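Local coordinates for ankyrin-repeat protein (Cryptosporidium parvum, PDB 2W4S) that probably binds RNA through this all-helical domain, which belongs to the family of RNA-binding domains found in the snRNA and snoRNA transport factor PHAX, at residues K23-I26 with A27-I30; R37-Q40 with L41-N44; D80-T83 with I84-N88. One frame throughout, in Å; residues are numbered along the deposited sequence.

Contact 1. Residues K23-I26 with A27-I30; sequences KEFI and ARVI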
ATOM      1  N   LYS C  23       2.570  15.088   1.665  1.00 48.94           N
ATOM      2  CA  LYS C  23       2.893  14.318   2.853  1.00 48.47           C
ATOM      3  C   LYS C  23       2.409  14.772   4.222  1.00 47.70           C
ATOM      4  O   LYS C  23       2.038  13.917   5.028  1.00 47.61           O
ATOM      5  CB  LYS C  23       4.117  13.376   2.808  1.00 48.35           C
ATOM      6  CG  LYS C  23       5.531  13.886   2.703  1.00 49.03           C
ATOM      7  CD  LYS C  23       6.429  12.645   2.969  1.00 48.82           C
ATOM      8  CE  LYS C  23       7.913  12.903   2.821  1.00 50.16           C
ATOM      9  NZ  LYS C  23       8.313  12.785   1.395  1.00 49.43           N
ATOM     10  N   GLU C  24       2.286  16.079   4.456  1.00 47.14           N
ATOM     11  CA  GLU C  24       1.771  16.532   5.759  1.00 46.45           C
ATOM     12  C   GLU C  24       0.339  16.120   6.065  1.00 45.22           C
ATOM     13  O   GLU C  24       0.064  15.691   7.186  1.00 44.74           O
ATOM     14  CB  GLU C  24       2.041  18.010   6.050  1.00 46.69           C
ATOM     15  CG  GLU C  24       3.098  18.196   7.174  1.00 49.52           C
ATOM     16  CD  GLU C  24       2.534  18.012   8.623  1.00 53.36           C
ATOM     17  OE1 GLU C  24       2.890  17.024   9.317  1.00 53.20           O
ATOM     18  OE2 GLU C  24       1.748  18.876   9.088  1.00 55.41           O
ATOM     19  N   PHE C  25      -0.561  16.174   5.085  1.00 44.07           N
ATOM     20  CA  PHE C  25      -1.921  15.686   5.341  1.00 43.12           C
ATOM     21  C   PHE C  25      -1.948  14.206   5.739  1.00 42.17           C
ATOM     22  O   PHE C  25      -2.687  13.810   6.637  1.00 42.97           O
ATOM     23  CB  PHE C  25      -2.899  15.985   4.182  1.00 43.19           C
ATOM     24  CG  PHE C  25      -4.172  15.172   4.252  1.00 43.85           C
ATOM     25  CD1 PHE C  25      -5.203  15.507   5.124  1.00 45.47           C
ATOM     26  CD2 PHE C  25      -4.332  14.053   3.444  1.00 44.14           C
ATOM     27  CE1 PHE C  25      -6.369  14.724   5.172  1.00 45.14           C
ATOM     28  CE2 PHE C  25      -5.477  13.285   3.492  1.00 44.16           C
ATOM     29  CZ  PHE C  25      -6.491  13.614   4.353  1.00 44.53           C
ATOM     30  N   ILE C  26      -1.137  13.385   5.095  1.00 40.68           N
ATOM     31  CA  ILE C  26      -1.089  11.984   5.484  1.00 39.38           C
ATOM     32  C   ILE C  26      -0.297  11.806   6.790  1.00 38.67           C
ATOM     33  O   ILE C  26      -0.681  11.003   7.637  1.00 38.66           O
ATOM     34  CB  ILE C  26      -0.581  11.089   4.310  1.00 39.36           C
ATOM     35  CG1 ILE C  26      -1.536  11.209   3.118  1.00 39.09           C
ATOM     36  CG2 ILE C  26      -0.390   9.647   4.736  1.00 38.19           C
ATOM     37  CD1 ILE C  26      -2.902  10.557   3.310  1.00 40.15           C
ATOM     38  N   ALA C  27       0.790  12.560   6.963  1.00 37.67           N
ATOM     39  CA  ALA C  27       1.487  12.618   8.266  1.00 37.37           C
ATOM     40  C   ALA C  27       0.534  12.905   9.455  1.00 37.42           C
ATOM     41  O   ALA C  27       0.632  12.284  10.513  1.00 37.62           O
ATOM     42  CB  ALA C  27       2.606  13.644   8.224  1.00 36.75           C
ATOM     43  N   ARG C  28      -0.393  13.839   9.274  1.00 36.94           N
ATOM     44  CA  ARG C  28      -1.355  14.142  10.328  1.00 36.84           C
ATOM     45  C   ARG C  28      -2.326  12.982  10.597  1.00 36.73           C
ATOM     46  O   ARG C  28      -2.657  12.718  11.749  1.00 36.98           O
ATOM     47  CB  ARG C  28      -2.032  15.506  10.096  1.00 36.54           C
ATOM     48  CG  ARG C  28      -1.017  16.688  10.229  1.00 36.31           C
ATOM     49  CD  ARG C  28      -1.600  18.093  10.059  1.00 37.19           C
ATOM     50  NE  ARG C  28      -2.430  18.231   8.864  1.00 41.02           N
ATOM     51  CZ  ARG C  28      -2.044  18.757   7.698  1.00 42.51           C
ATOM     52  NH1 ARG C  28      -0.816  19.218   7.525  1.00 42.93           N
ATOM     53  NH2 ARG C  28      -2.899  18.807   6.679  1.00 44.07           N
ATOM     54  N   VAL C  29      -2.734  12.245   9.568  1.00 36.63           N
ATOM     55  CA  VAL C  29      -3.575  11.053   9.797  1.00 36.29           C
ATOM     56  C   VAL C  29      -2.846   9.981  10.611  1.00 36.28           C
ATOM     57  O   VAL C  29      -3.398   9.447  11.580  1.00 36.42           O
ATOM     58  CB  VAL C  29      -4.078  10.432   8.485  1.00 36.41           C
ATOM     59  CG1 VAL C  29      -4.883   9.153   8.761  1.00 36.17           C
ATOM     60  CG2 VAL C  29      -4.913  11.436   7.699  1.00 35.38           C
ATOM     61  N   ILE C  30      -1.612   9.676  10.213  1.00 36.63           N
ATOM     62  CA  ILE C  30      -0.752   8.716  10.929  1.00 36.60           C
ATOM     63  C   ILE C  30      -0.507   9.139  12.381  1.00 37.05           C
ATOM     64  O   ILE C  30      -0.626   8.311  13.294  1.00 36.83           O
ATOM     65  CB  ILE C  30       0.575   8.482  10.186  1.00 36.66           C
ATOM     66  CG1 ILE C  30       0.319   7.639   8.929  1.00 36.08           C
ATOM     67  CG2 ILE C  30       1.607   7.813  11.085  1.00 36.04           C
ATOM     68  CD1 ILE C  30       1.428   7.696   7.908  1.00 35.91           C
TER
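Ala27 N donates to Lys23 O over 2.7 Å, nearly straight at 168°. The methyl lies over the carbonyls of Lys23 and Glu24 and beside the Glu24 carboxylate, with CB 3.6 Å from Glu24 OE1.

Arg28 carries the polar side of the contact. Its N binds Glu24 O, and its side chain turns back over the preceding turn because the chain bends at CG-CD (chi3 -49°). The guanidinium thereby comes to rest with one face on Glu24 O and Phe25 CA, the latter 3.5 Å above its plane. NH1 donates to Glu24 OE2 over 3.0 Å in an i to i+4 salt bridge. OE2 lies at the edge of the guanidinium, close to its plane, whereas NH1 meets OE2 from above the carboxylate plane; the two planes are 70° apart. Both ends have further partners: Glu24 OE1 pairs with Lys31, and Arg28 NH2 donates to Ile90 O, which ties this turn to helix 84-91. Shared between two cations, the carboxylate should be stabilised in its charged form.

Helix 24-50 of this PHAX-type RNA-binding domain is amphipathic here: Glu24 and Arg28 form a polar flank, while Ile26, Val29 and Ile30 are buried.

Val29 begins the apolar flank. Its N makes a weak bond to Phe25 O, while CG2 sits over one face of the Phe25 ring, offset toward the rim, 4.3 Å from CZ. Both side chains also touch Leu73 and Ile90.

Ile30 N donates to Ile26 O, nearly straight. Its CD1 reaches Ile26 CG2 at 4.1 Å, and Ile26 itself packs against Leu11, Ile14 and Leu18 of helix 6-18.

Contact 2. Residues R37-Q40 with L41-N44; sequences RSLQ and LYEN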
ATOM      1  N   ARG C  37      -3.962   1.820  11.724  1.00 39.89           N
ATOM      2  CA  ARG C  37      -5.315   2.156  11.220  1.00 39.98           C
ATOM      3  C   ARG C  37      -5.264   2.904   9.877  1.00 38.91           C
ATOM      4  O   ARG C  37      -6.148   2.735   9.032  1.00 38.55           O
ATOM      5  CB  ARG C  37      -6.159   2.914  12.282  1.00 39.92           C
ATOM      6  CG  ARG C  37      -6.473   2.078  13.556  1.00 40.85           C
ATOM      7  CD  ARG C  37      -7.028   2.937  14.697  1.00 42.71           C
ATOM      8  NE  ARG C  37      -8.492   2.868  14.840  1.00 48.06           N
ATOM      9  CZ  ARG C  37      -9.122   2.283  15.868  1.00 50.21           C
ATOM     10  NH1 ARG C  37      -8.422   1.719  16.861  1.00 50.92           N
ATOM     11  NH2 ARG C  37     -10.454   2.260  15.918  1.00 50.60           N
ATOM     12  N   SER C  38      -4.222   3.716   9.694  1.00 38.36           N
ATOM     13  CA  SER C  38      -3.915   4.367   8.419  1.00 37.99           C
ATOM     14  C   SER C  38      -3.815   3.379   7.233  1.00 38.66           C
ATOM     15  O   SER C  38      -4.420   3.602   6.178  1.00 38.38           O
ATOM     16  CB  SER C  38      -2.616   5.133   8.547  1.00 37.53           C
ATOM     17  OG  SER C  38      -2.804   6.260   9.364  1.00 37.16           O
ATOM     18  N   LEU C  39      -3.075   2.284   7.419  1.00 38.74           N
ATOM     19  CA  LEU C  39      -2.935   1.283   6.367  1.00 39.30           C
ATOM     20  C   LEU C  39      -4.256   0.613   6.031  1.00 39.02           C
ATOM     21  O   LEU C  39      -4.562   0.415   4.850  1.00 39.19           O
ATOM     22  CB  LEU C  39      -1.867   0.232   6.705  1.00 39.70           C
ATOM     23  CG  LEU C  39      -0.468   0.330   6.084  1.00 40.68           C
ATOM     24  CD1 LEU C  39       0.348  -0.909   6.444  1.00 41.74           C
ATOM     25  CD2 LEU C  39      -0.511   0.494   4.564  1.00 39.98           C
ATOM     26  N   GLN C  40      -5.033   0.287   7.059  1.00 38.82           N
ATOM     27  CA  GLN C  40      -6.404  -0.251   6.894  1.00 39.26           C
ATOM     28  C   GLN C  40      -7.298   0.675   6.089  1.00 37.91           C
ATOM     29  O   GLN C  40      -8.119   0.203   5.304  1.00 38.38           O
ATOM     30  CB  GLN C  40      -7.084  -0.535   8.235  1.00 38.69           C
ATOM     31  CG  GLN C  40      -6.665  -1.835   8.904  1.00 40.81           C
ATOM     32  CD  GLN C  40      -7.345  -2.067  10.272  1.00 42.45           C
ATOM     33  OE1 GLN C  40      -6.729  -2.592  11.219  1.00 45.96           O
ATOM     34  NE2 GLN C  40      -8.618  -1.671  10.375  1.00 46.88           N
ATOM     35  N   LEU C  41      -7.142   1.983   6.289  1.00 36.70           N
ATOM     36  CA  LEU C  41      -7.891   2.981   5.511  1.00 35.43           C
ATOM     37  C   LEU C  41      -7.454   2.985   4.016  1.00 34.80           C
ATOM     38  O   LEU C  41      -8.284   3.114   3.105  1.00 34.17           O
ATOM     39  CB  LEU C  41      -7.680   4.355   6.144  1.00 35.12           C
ATOM     40  CG  LEU C  41      -8.705   5.478   6.123  1.00 35.96           C
ATOM     41  CD1 LEU C  41     -10.094   5.029   6.626  1.00 37.22           C
ATOM     42  CD2 LEU C  41      -8.160   6.566   7.005  1.00 34.81           C
ATOM     43  N   TYR C  42      -6.143   2.857   3.792  1.00 33.43           N
ATOM     44  CA  TYR C  42      -5.557   2.854   2.448  1.00 32.33           C
ATOM     45  C   TYR C  42      -6.051   1.621   1.711  1.00 32.21           C
ATOM     46  O   TYR C  42      -6.540   1.702   0.581  1.00 30.84           O
ATOM     47  CB  TYR C  42      -4.028   2.902   2.540  1.00 30.93           C
ATOM     48  CG  TYR C  42      -3.321   2.622   1.242  1.00 29.78           C
ATOM     49  CD1 TYR C  42      -3.626   3.346   0.108  1.00 28.48           C
ATOM     50  CD2 TYR C  42      -2.341   1.638   1.153  1.00 28.95           C
ATOM     51  CE1 TYR C  42      -3.006   3.094  -1.081  1.00 28.82           C
ATOM     52  CE2 TYR C  42      -1.686   1.371  -0.063  1.00 28.58           C
ATOM     53  CZ  TYR C  42      -2.030   2.109  -1.169  1.00 28.49           C
ATOM     54  OH  TYR C  42      -1.422   1.912  -2.368  1.00 27.44           O
ATOM     55  N   GLU C  43      -5.979   0.489   2.408  1.00 33.15           N
ATOM     56  CA  GLU C  43      -6.501  -0.771   1.905  1.00 34.12           C
ATOM     57  C   GLU C  43      -7.971  -0.705   1.543  1.00 34.19           C
ATOM     58  O   GLU C  43      -8.366  -1.190   0.460  1.00 34.41           O
ATOM     59  CB  GLU C  43      -6.309  -1.888   2.915  1.00 34.63           C
ATOM     60  CG  GLU C  43      -6.839  -3.175   2.359  1.00 38.72           C
ATOM     61  CD  GLU C  43      -7.001  -4.254   3.388  1.00 45.36           C
ATOM     62  OE1 GLU C  43      -7.035  -3.949   4.613  1.00 47.58           O
ATOM     63  OE2 GLU C  43      -7.096  -5.427   2.949  1.00 47.32           O
ATOM     64  N   ASN C  44      -8.776  -0.127   2.445  1.00 34.13           N
ATOM     65  CA  ASN C  44     -10.218  -0.016   2.246  1.00 34.06           C
ATOM     66  C   ASN C  44     -10.553   0.844   1.062  1.00 33.59           C
ATOM     67  O   ASN C  44     -11.469   0.522   0.322  1.00 34.01           O
ATOM     68  CB  ASN C  44     -10.917   0.493   3.502  1.00 35.12           C
ATOM     69  CG  ASN C  44     -10.992  -0.564   4.593  1.00 37.57           C
ATOM     70  OD1 ASN C  44     -11.131  -1.757   4.307  1.00 42.79           O
ATOM     71  ND2 ASN C  44     -10.862  -0.142   5.854  1.00 39.30           N
TER
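Leu39 and Tyr42 make the apolar side-chain contact of this double turn: Leu39 CD2 meets the edge of the phenol ring near its plane, 4.0 Å from Tyr42 CD2. With CG anti to the backbone N (chi1 168°), the ring runs outward and on toward the C-terminal end of the helix, so that only its CD2 edge meets Leu39. Tyr42 CB also rests on Leu39 O. Underneath run four consecutive i to i+4 backbone hydrogen bonds; that from Glu43 N to Leu39 O is short, at 2.8 Å, and nearly straight at 172°. On another buried flank, Leu41 lays its CB against Ser38 O at 3.3 Å.

The other side is looser and more polar. Gln40 stretches out from the helix with an extended chain toward Ile9 of the second subunit. Asn44 folds back instead, with CG beside its own backbone N (chi1 -74°), bringing ND2 to 2.8 Å from Gln40 O. The angle there is too poor for a hydrogen bond, and it is Asn44 N that donates to this carbonyl, at 3.0 Å.

Leu41 faces helix 65-78, packing on Phe69, Leu72 and Leu73, whereas Ser38, Leu39 and Tyr42 lie against helix 6-18. Beyond them comes the second subunit: Tyr42 OH hydrogen-bonds Tyr42 OH of that chain, and Glu43 OE2 bonds its Thr16, so this middle part of helix 24-50 joins the domain core to the dimer interface.

Contact 3. Residues D80-T83 with I84-N88; sequences DQIT and IQEWN
Thr83 and Glu86 are joined by reciprocal hydrogen bonds that form a capping box at the start of helix 84-91. Thr83, the N-cap residue, receives Glu86 N on OG1 at 2.8 Å, with an N-H...O angle of 161°. Its hydroxyl is placed between the backbone N and the carbonyl carbon (chi1 68°), which turns OG1 over the first helical turn. In return Thr83 N donates to Glu86 OE1 over 3.2 Å. The extended Glu86 chain runs back past the hydroxyl and brings OE1 to Thr83 N, which approaches from above the carboxylate plane, 39° out of it. Another side-chain bond runs from Asn88 ND2 to Ile84 O at 3.1 Å, coming from above the carbonyl plane. A water links Gln81 O weakly to Glu86 OE1.

Among the backbone bonds, Trp87 N to Thr83 O starts the regular i to i+4 pattern, and Asn88 N follows by donating to Ile84 O. Asp80, with its positive phi, is the C-prime residue of the Schellman motif that ends helix 65-78.

Apolar contact is supplied by Ile82. Its CG2 lies 3.7 Å from Glu86 CB and 4.1 Å from Trp87 CB, and the residue also packs on Leu73 and Ile33. Trp87 leans in turn on Lys74 and Val77 of helix 65-78.

The Thr83 hydroxyl gives an acceptor to the Glu86 amide, in the first turn where no preceding turn offers a carbonyl. The acidic group beside the N-terminal end of helix 84-91 would interact favourably with the helix dipole, consistent with a negatively charged carboxylate.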
ATOM      1  N   ASP C  80     -17.524   8.017  15.295  1.00 36.16           N
ATOM      2  CA  ASP C  80     -16.912   8.433  16.566  1.00 35.30           C
ATOM      3  C   ASP C  80     -15.525   7.834  16.812  1.00 34.08           C
ATOM      4  O   ASP C  80     -15.159   7.571  17.946  1.00 33.42           O
ATOM      5  CB  ASP C  80     -17.859   8.143  17.761  1.00 35.17           C
ATOM      6  CG  ASP C  80     -19.169   8.958  17.692  1.00 37.18           C
ATOM      7  OD1 ASP C  80     -19.091  10.181  17.424  1.00 38.21           O
ATOM      8  OD2 ASP C  80     -20.277   8.380  17.921  1.00 38.36           O
ATOM      9  N   GLN C  81     -14.761   7.616  15.747  1.00 34.09           N
ATOM     10  CA  GLN C  81     -13.429   6.995  15.863  1.00 34.00           C
ATOM     11  C   GLN C  81     -12.337   8.047  15.962  1.00 33.78           C
ATOM     12  O   GLN C  81     -11.305   7.841  16.592  1.00 34.11           O
ATOM     13  CB  GLN C  81     -13.155   6.066  14.677  1.00 34.20           C
ATOM     14  CG  GLN C  81     -13.881   4.735  14.728  1.00 35.55           C
ATOM     15  CD  GLN C  81     -13.706   4.059  16.053  1.00 38.55           C
ATOM     16  OE1 GLN C  81     -12.585   3.700  16.437  1.00 40.38           O
ATOM     17  NE2 GLN C  81     -14.810   3.906  16.794  1.00 38.71           N
ATOM     18  N   ILE C  82     -12.598   9.183  15.333  1.00 33.69           N
ATOM     19  CA  ILE C  82     -11.726  10.353  15.322  1.00 33.43           C
ATOM     20  C   ILE C  82     -12.614  11.432  15.929  1.00 32.46           C
ATOM     21  O   ILE C  82     -13.779  11.477  15.585  1.00 33.01           O
ATOM     22  CB  ILE C  82     -11.346  10.701  13.857  1.00 32.70           C
ATOM     23  CG1 ILE C  82     -10.245   9.791  13.385  1.00 33.41           C
ATOM     24  CG2 ILE C  82     -10.884  12.129  13.684  1.00 34.51           C
ATOM     25  CD1 ILE C  82      -9.989   9.890  11.875  1.00 34.44           C
ATOM     26  N   THR C  83     -12.087  12.276  16.824  1.00 31.90           N
ATOM     27  CA  THR C  83     -12.861  13.409  17.379  1.00 31.56           C
ATOM     28  C   THR C  83     -12.957  14.546  16.365  1.00 31.35           C
ATOM     29  O   THR C  83     -12.206  14.576  15.389  1.00 31.26           O
ATOM     30  CB  THR C  83     -12.205  14.023  18.626  1.00 31.64           C
ATOM     31  OG1 THR C  83     -10.983  14.665  18.238  1.00 31.84           O
ATOM     32  CG2 THR C  83     -11.948  12.972  19.720  1.00 31.53           C
ATOM     33  N   ILE C  84     -13.859  15.495  16.609  1.00 31.26           N
ATOM     34  CA  ILE C  84     -13.976  16.680  15.744  1.00 31.31           C
ATOM     35  C   ILE C  84     -12.685  17.489  15.770  1.00 30.97           C
ATOM     36  O   ILE C  84     -12.177  17.847  14.723  1.00 31.23           O
ATOM     37  CB  ILE C  84     -15.155  17.623  16.111  1.00 30.96           C
ATOM     38  CG1 ILE C  84     -16.515  16.950  15.896  1.00 31.27           C
ATOM     39  CG2 ILE C  84     -15.080  18.900  15.302  1.00 30.45           C
ATOM     40  CD1 ILE C  84     -16.768  16.458  14.492  1.00 31.53           C
ATOM     41  N   GLN C  85     -12.157  17.758  16.957  1.00 31.09           N
ATOM     42  CA  GLN C  85     -10.837  18.373  17.093  1.00 31.73           C
ATOM     43  C   GLN C  85      -9.758  17.660  16.268  1.00 31.18           C
ATOM     44  O   GLN C  85      -8.990  18.318  15.575  1.00 30.76           O
ATOM     45  CB  GLN C  85     -10.423  18.438  18.552  1.00 31.74           C
ATOM     46  CG  GLN C  85     -10.510  19.828  19.154  1.00 37.61           C
ATOM     47  CD  GLN C  85     -11.906  20.472  19.056  1.00 42.57           C
ATOM     48  OE1 GLN C  85     -12.173  21.245  18.125  1.00 44.97           O
ATOM     49  NE2 GLN C  85     -12.788  20.171  20.026  1.00 42.58           N
ATOM     50  N   GLU C  86      -9.704  16.329  16.328  1.00 30.68           N
ATOM     51  CA  GLU C  86      -8.727  15.603  15.536  1.00 31.15           C
ATOM     52  C   GLU C  86      -8.961  15.754  14.032  1.00 30.84           C
ATOM     53  O   GLU C  86      -8.021  15.811  13.250  1.00 30.25           O
ATOM     54  CB  GLU C  86      -8.658  14.128  15.939  1.00 31.66           C
ATOM     55  CG  GLU C  86      -8.025  13.924  17.300  1.00 31.79           C
ATOM     56  CD  GLU C  86      -8.137  12.499  17.805  1.00 33.35           C
ATOM     57  OE1 GLU C  86      -8.940  11.706  17.294  1.00 34.09           O
ATOM     58  OE2 GLU C  86      -7.389  12.158  18.729  1.00 36.73           O
ATOM     59  N   TRP C  87     -10.219  15.839  13.634  1.00 31.03           N
ATOM     60  CA  TRP C  87     -10.549  16.002  12.224  1.00 31.68           C
ATOM     61  C   TRP C  87     -10.090  17.365  11.681  1.00 31.06           C
ATOM     62  O   TRP C  87      -9.659  17.479  10.544  1.00 31.08           O
ATOM     63  CB  TRP C  87     -12.046  15.759  12.046  1.00 32.51           C
ATOM     64  CG  TRP C  87     -12.694  16.175  10.740  1.00 33.47           C
ATOM     65  CD1 TRP C  87     -13.526  17.241  10.560  1.00 33.41           C
ATOM     66  CD2 TRP C  87     -12.600  15.517   9.464  1.00 33.95           C
ATOM     67  NE1 TRP C  87     -13.956  17.294   9.264  1.00 33.99           N
ATOM     68  CE2 TRP C  87     -13.404  16.256   8.559  1.00 34.29           C
ATOM     69  CE3 TRP C  87     -11.939  14.369   9.002  1.00 34.36           C
ATOM     70  CZ2 TRP C  87     -13.566  15.887   7.196  1.00 35.16           C
ATOM     71  CZ3 TRP C  87     -12.105  13.982   7.625  1.00 34.98           C
ATOM     72  CH2 TRP C  87     -12.906  14.747   6.747  1.00 34.11           C
ATOM     73  N   ASN C  88     -10.190  18.386  12.509  1.00 30.68           N
ATOM     74  CA  ASN C  88      -9.732  19.708  12.175  1.00 30.65           C
ATOM     75  C   ASN C  88      -8.209  19.795  12.104  1.00 30.99           C
ATOM     76  O   ASN C  88      -7.684  20.488  11.234  1.00 31.10           O
ATOM     77  CB  ASN C  88     -10.302  20.723  13.165  1.00 30.07           C
ATOM     78  CG  ASN C  88     -11.693  21.189  12.779  1.00 30.75           C
ATOM     79  OD1 ASN C  88     -11.850  22.284  12.253  1.00 32.57           O
ATOM     80  ND2 ASN C  88     -12.710  20.354  13.016  1.00 29.51           N
TER
HETATM   81  O   HOH W   1      -8.280   8.459  18.088  1.00 34.53           O

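The three contacts follow one another along the chain without overlap. Contacts 1 and 2 both belong to helix 24-50, with centres about 13 Å apart, and meet where Val29 and Ile30 pack on Ser38. Contact 3 belongs to the loop after helix 65-78 and the start of helix 84-91. Its centre is about 14 Å from that of contact 1, with nearest atoms about 6 Å apart, and about 17 Å from that of contact 2, which it nevertheless touches through Arg37 and Gln81. The long helix thus serves as the shared element of a compact all-helical domain, facing helix 84-91, the last one modelled, near its start and the second subunit farther along.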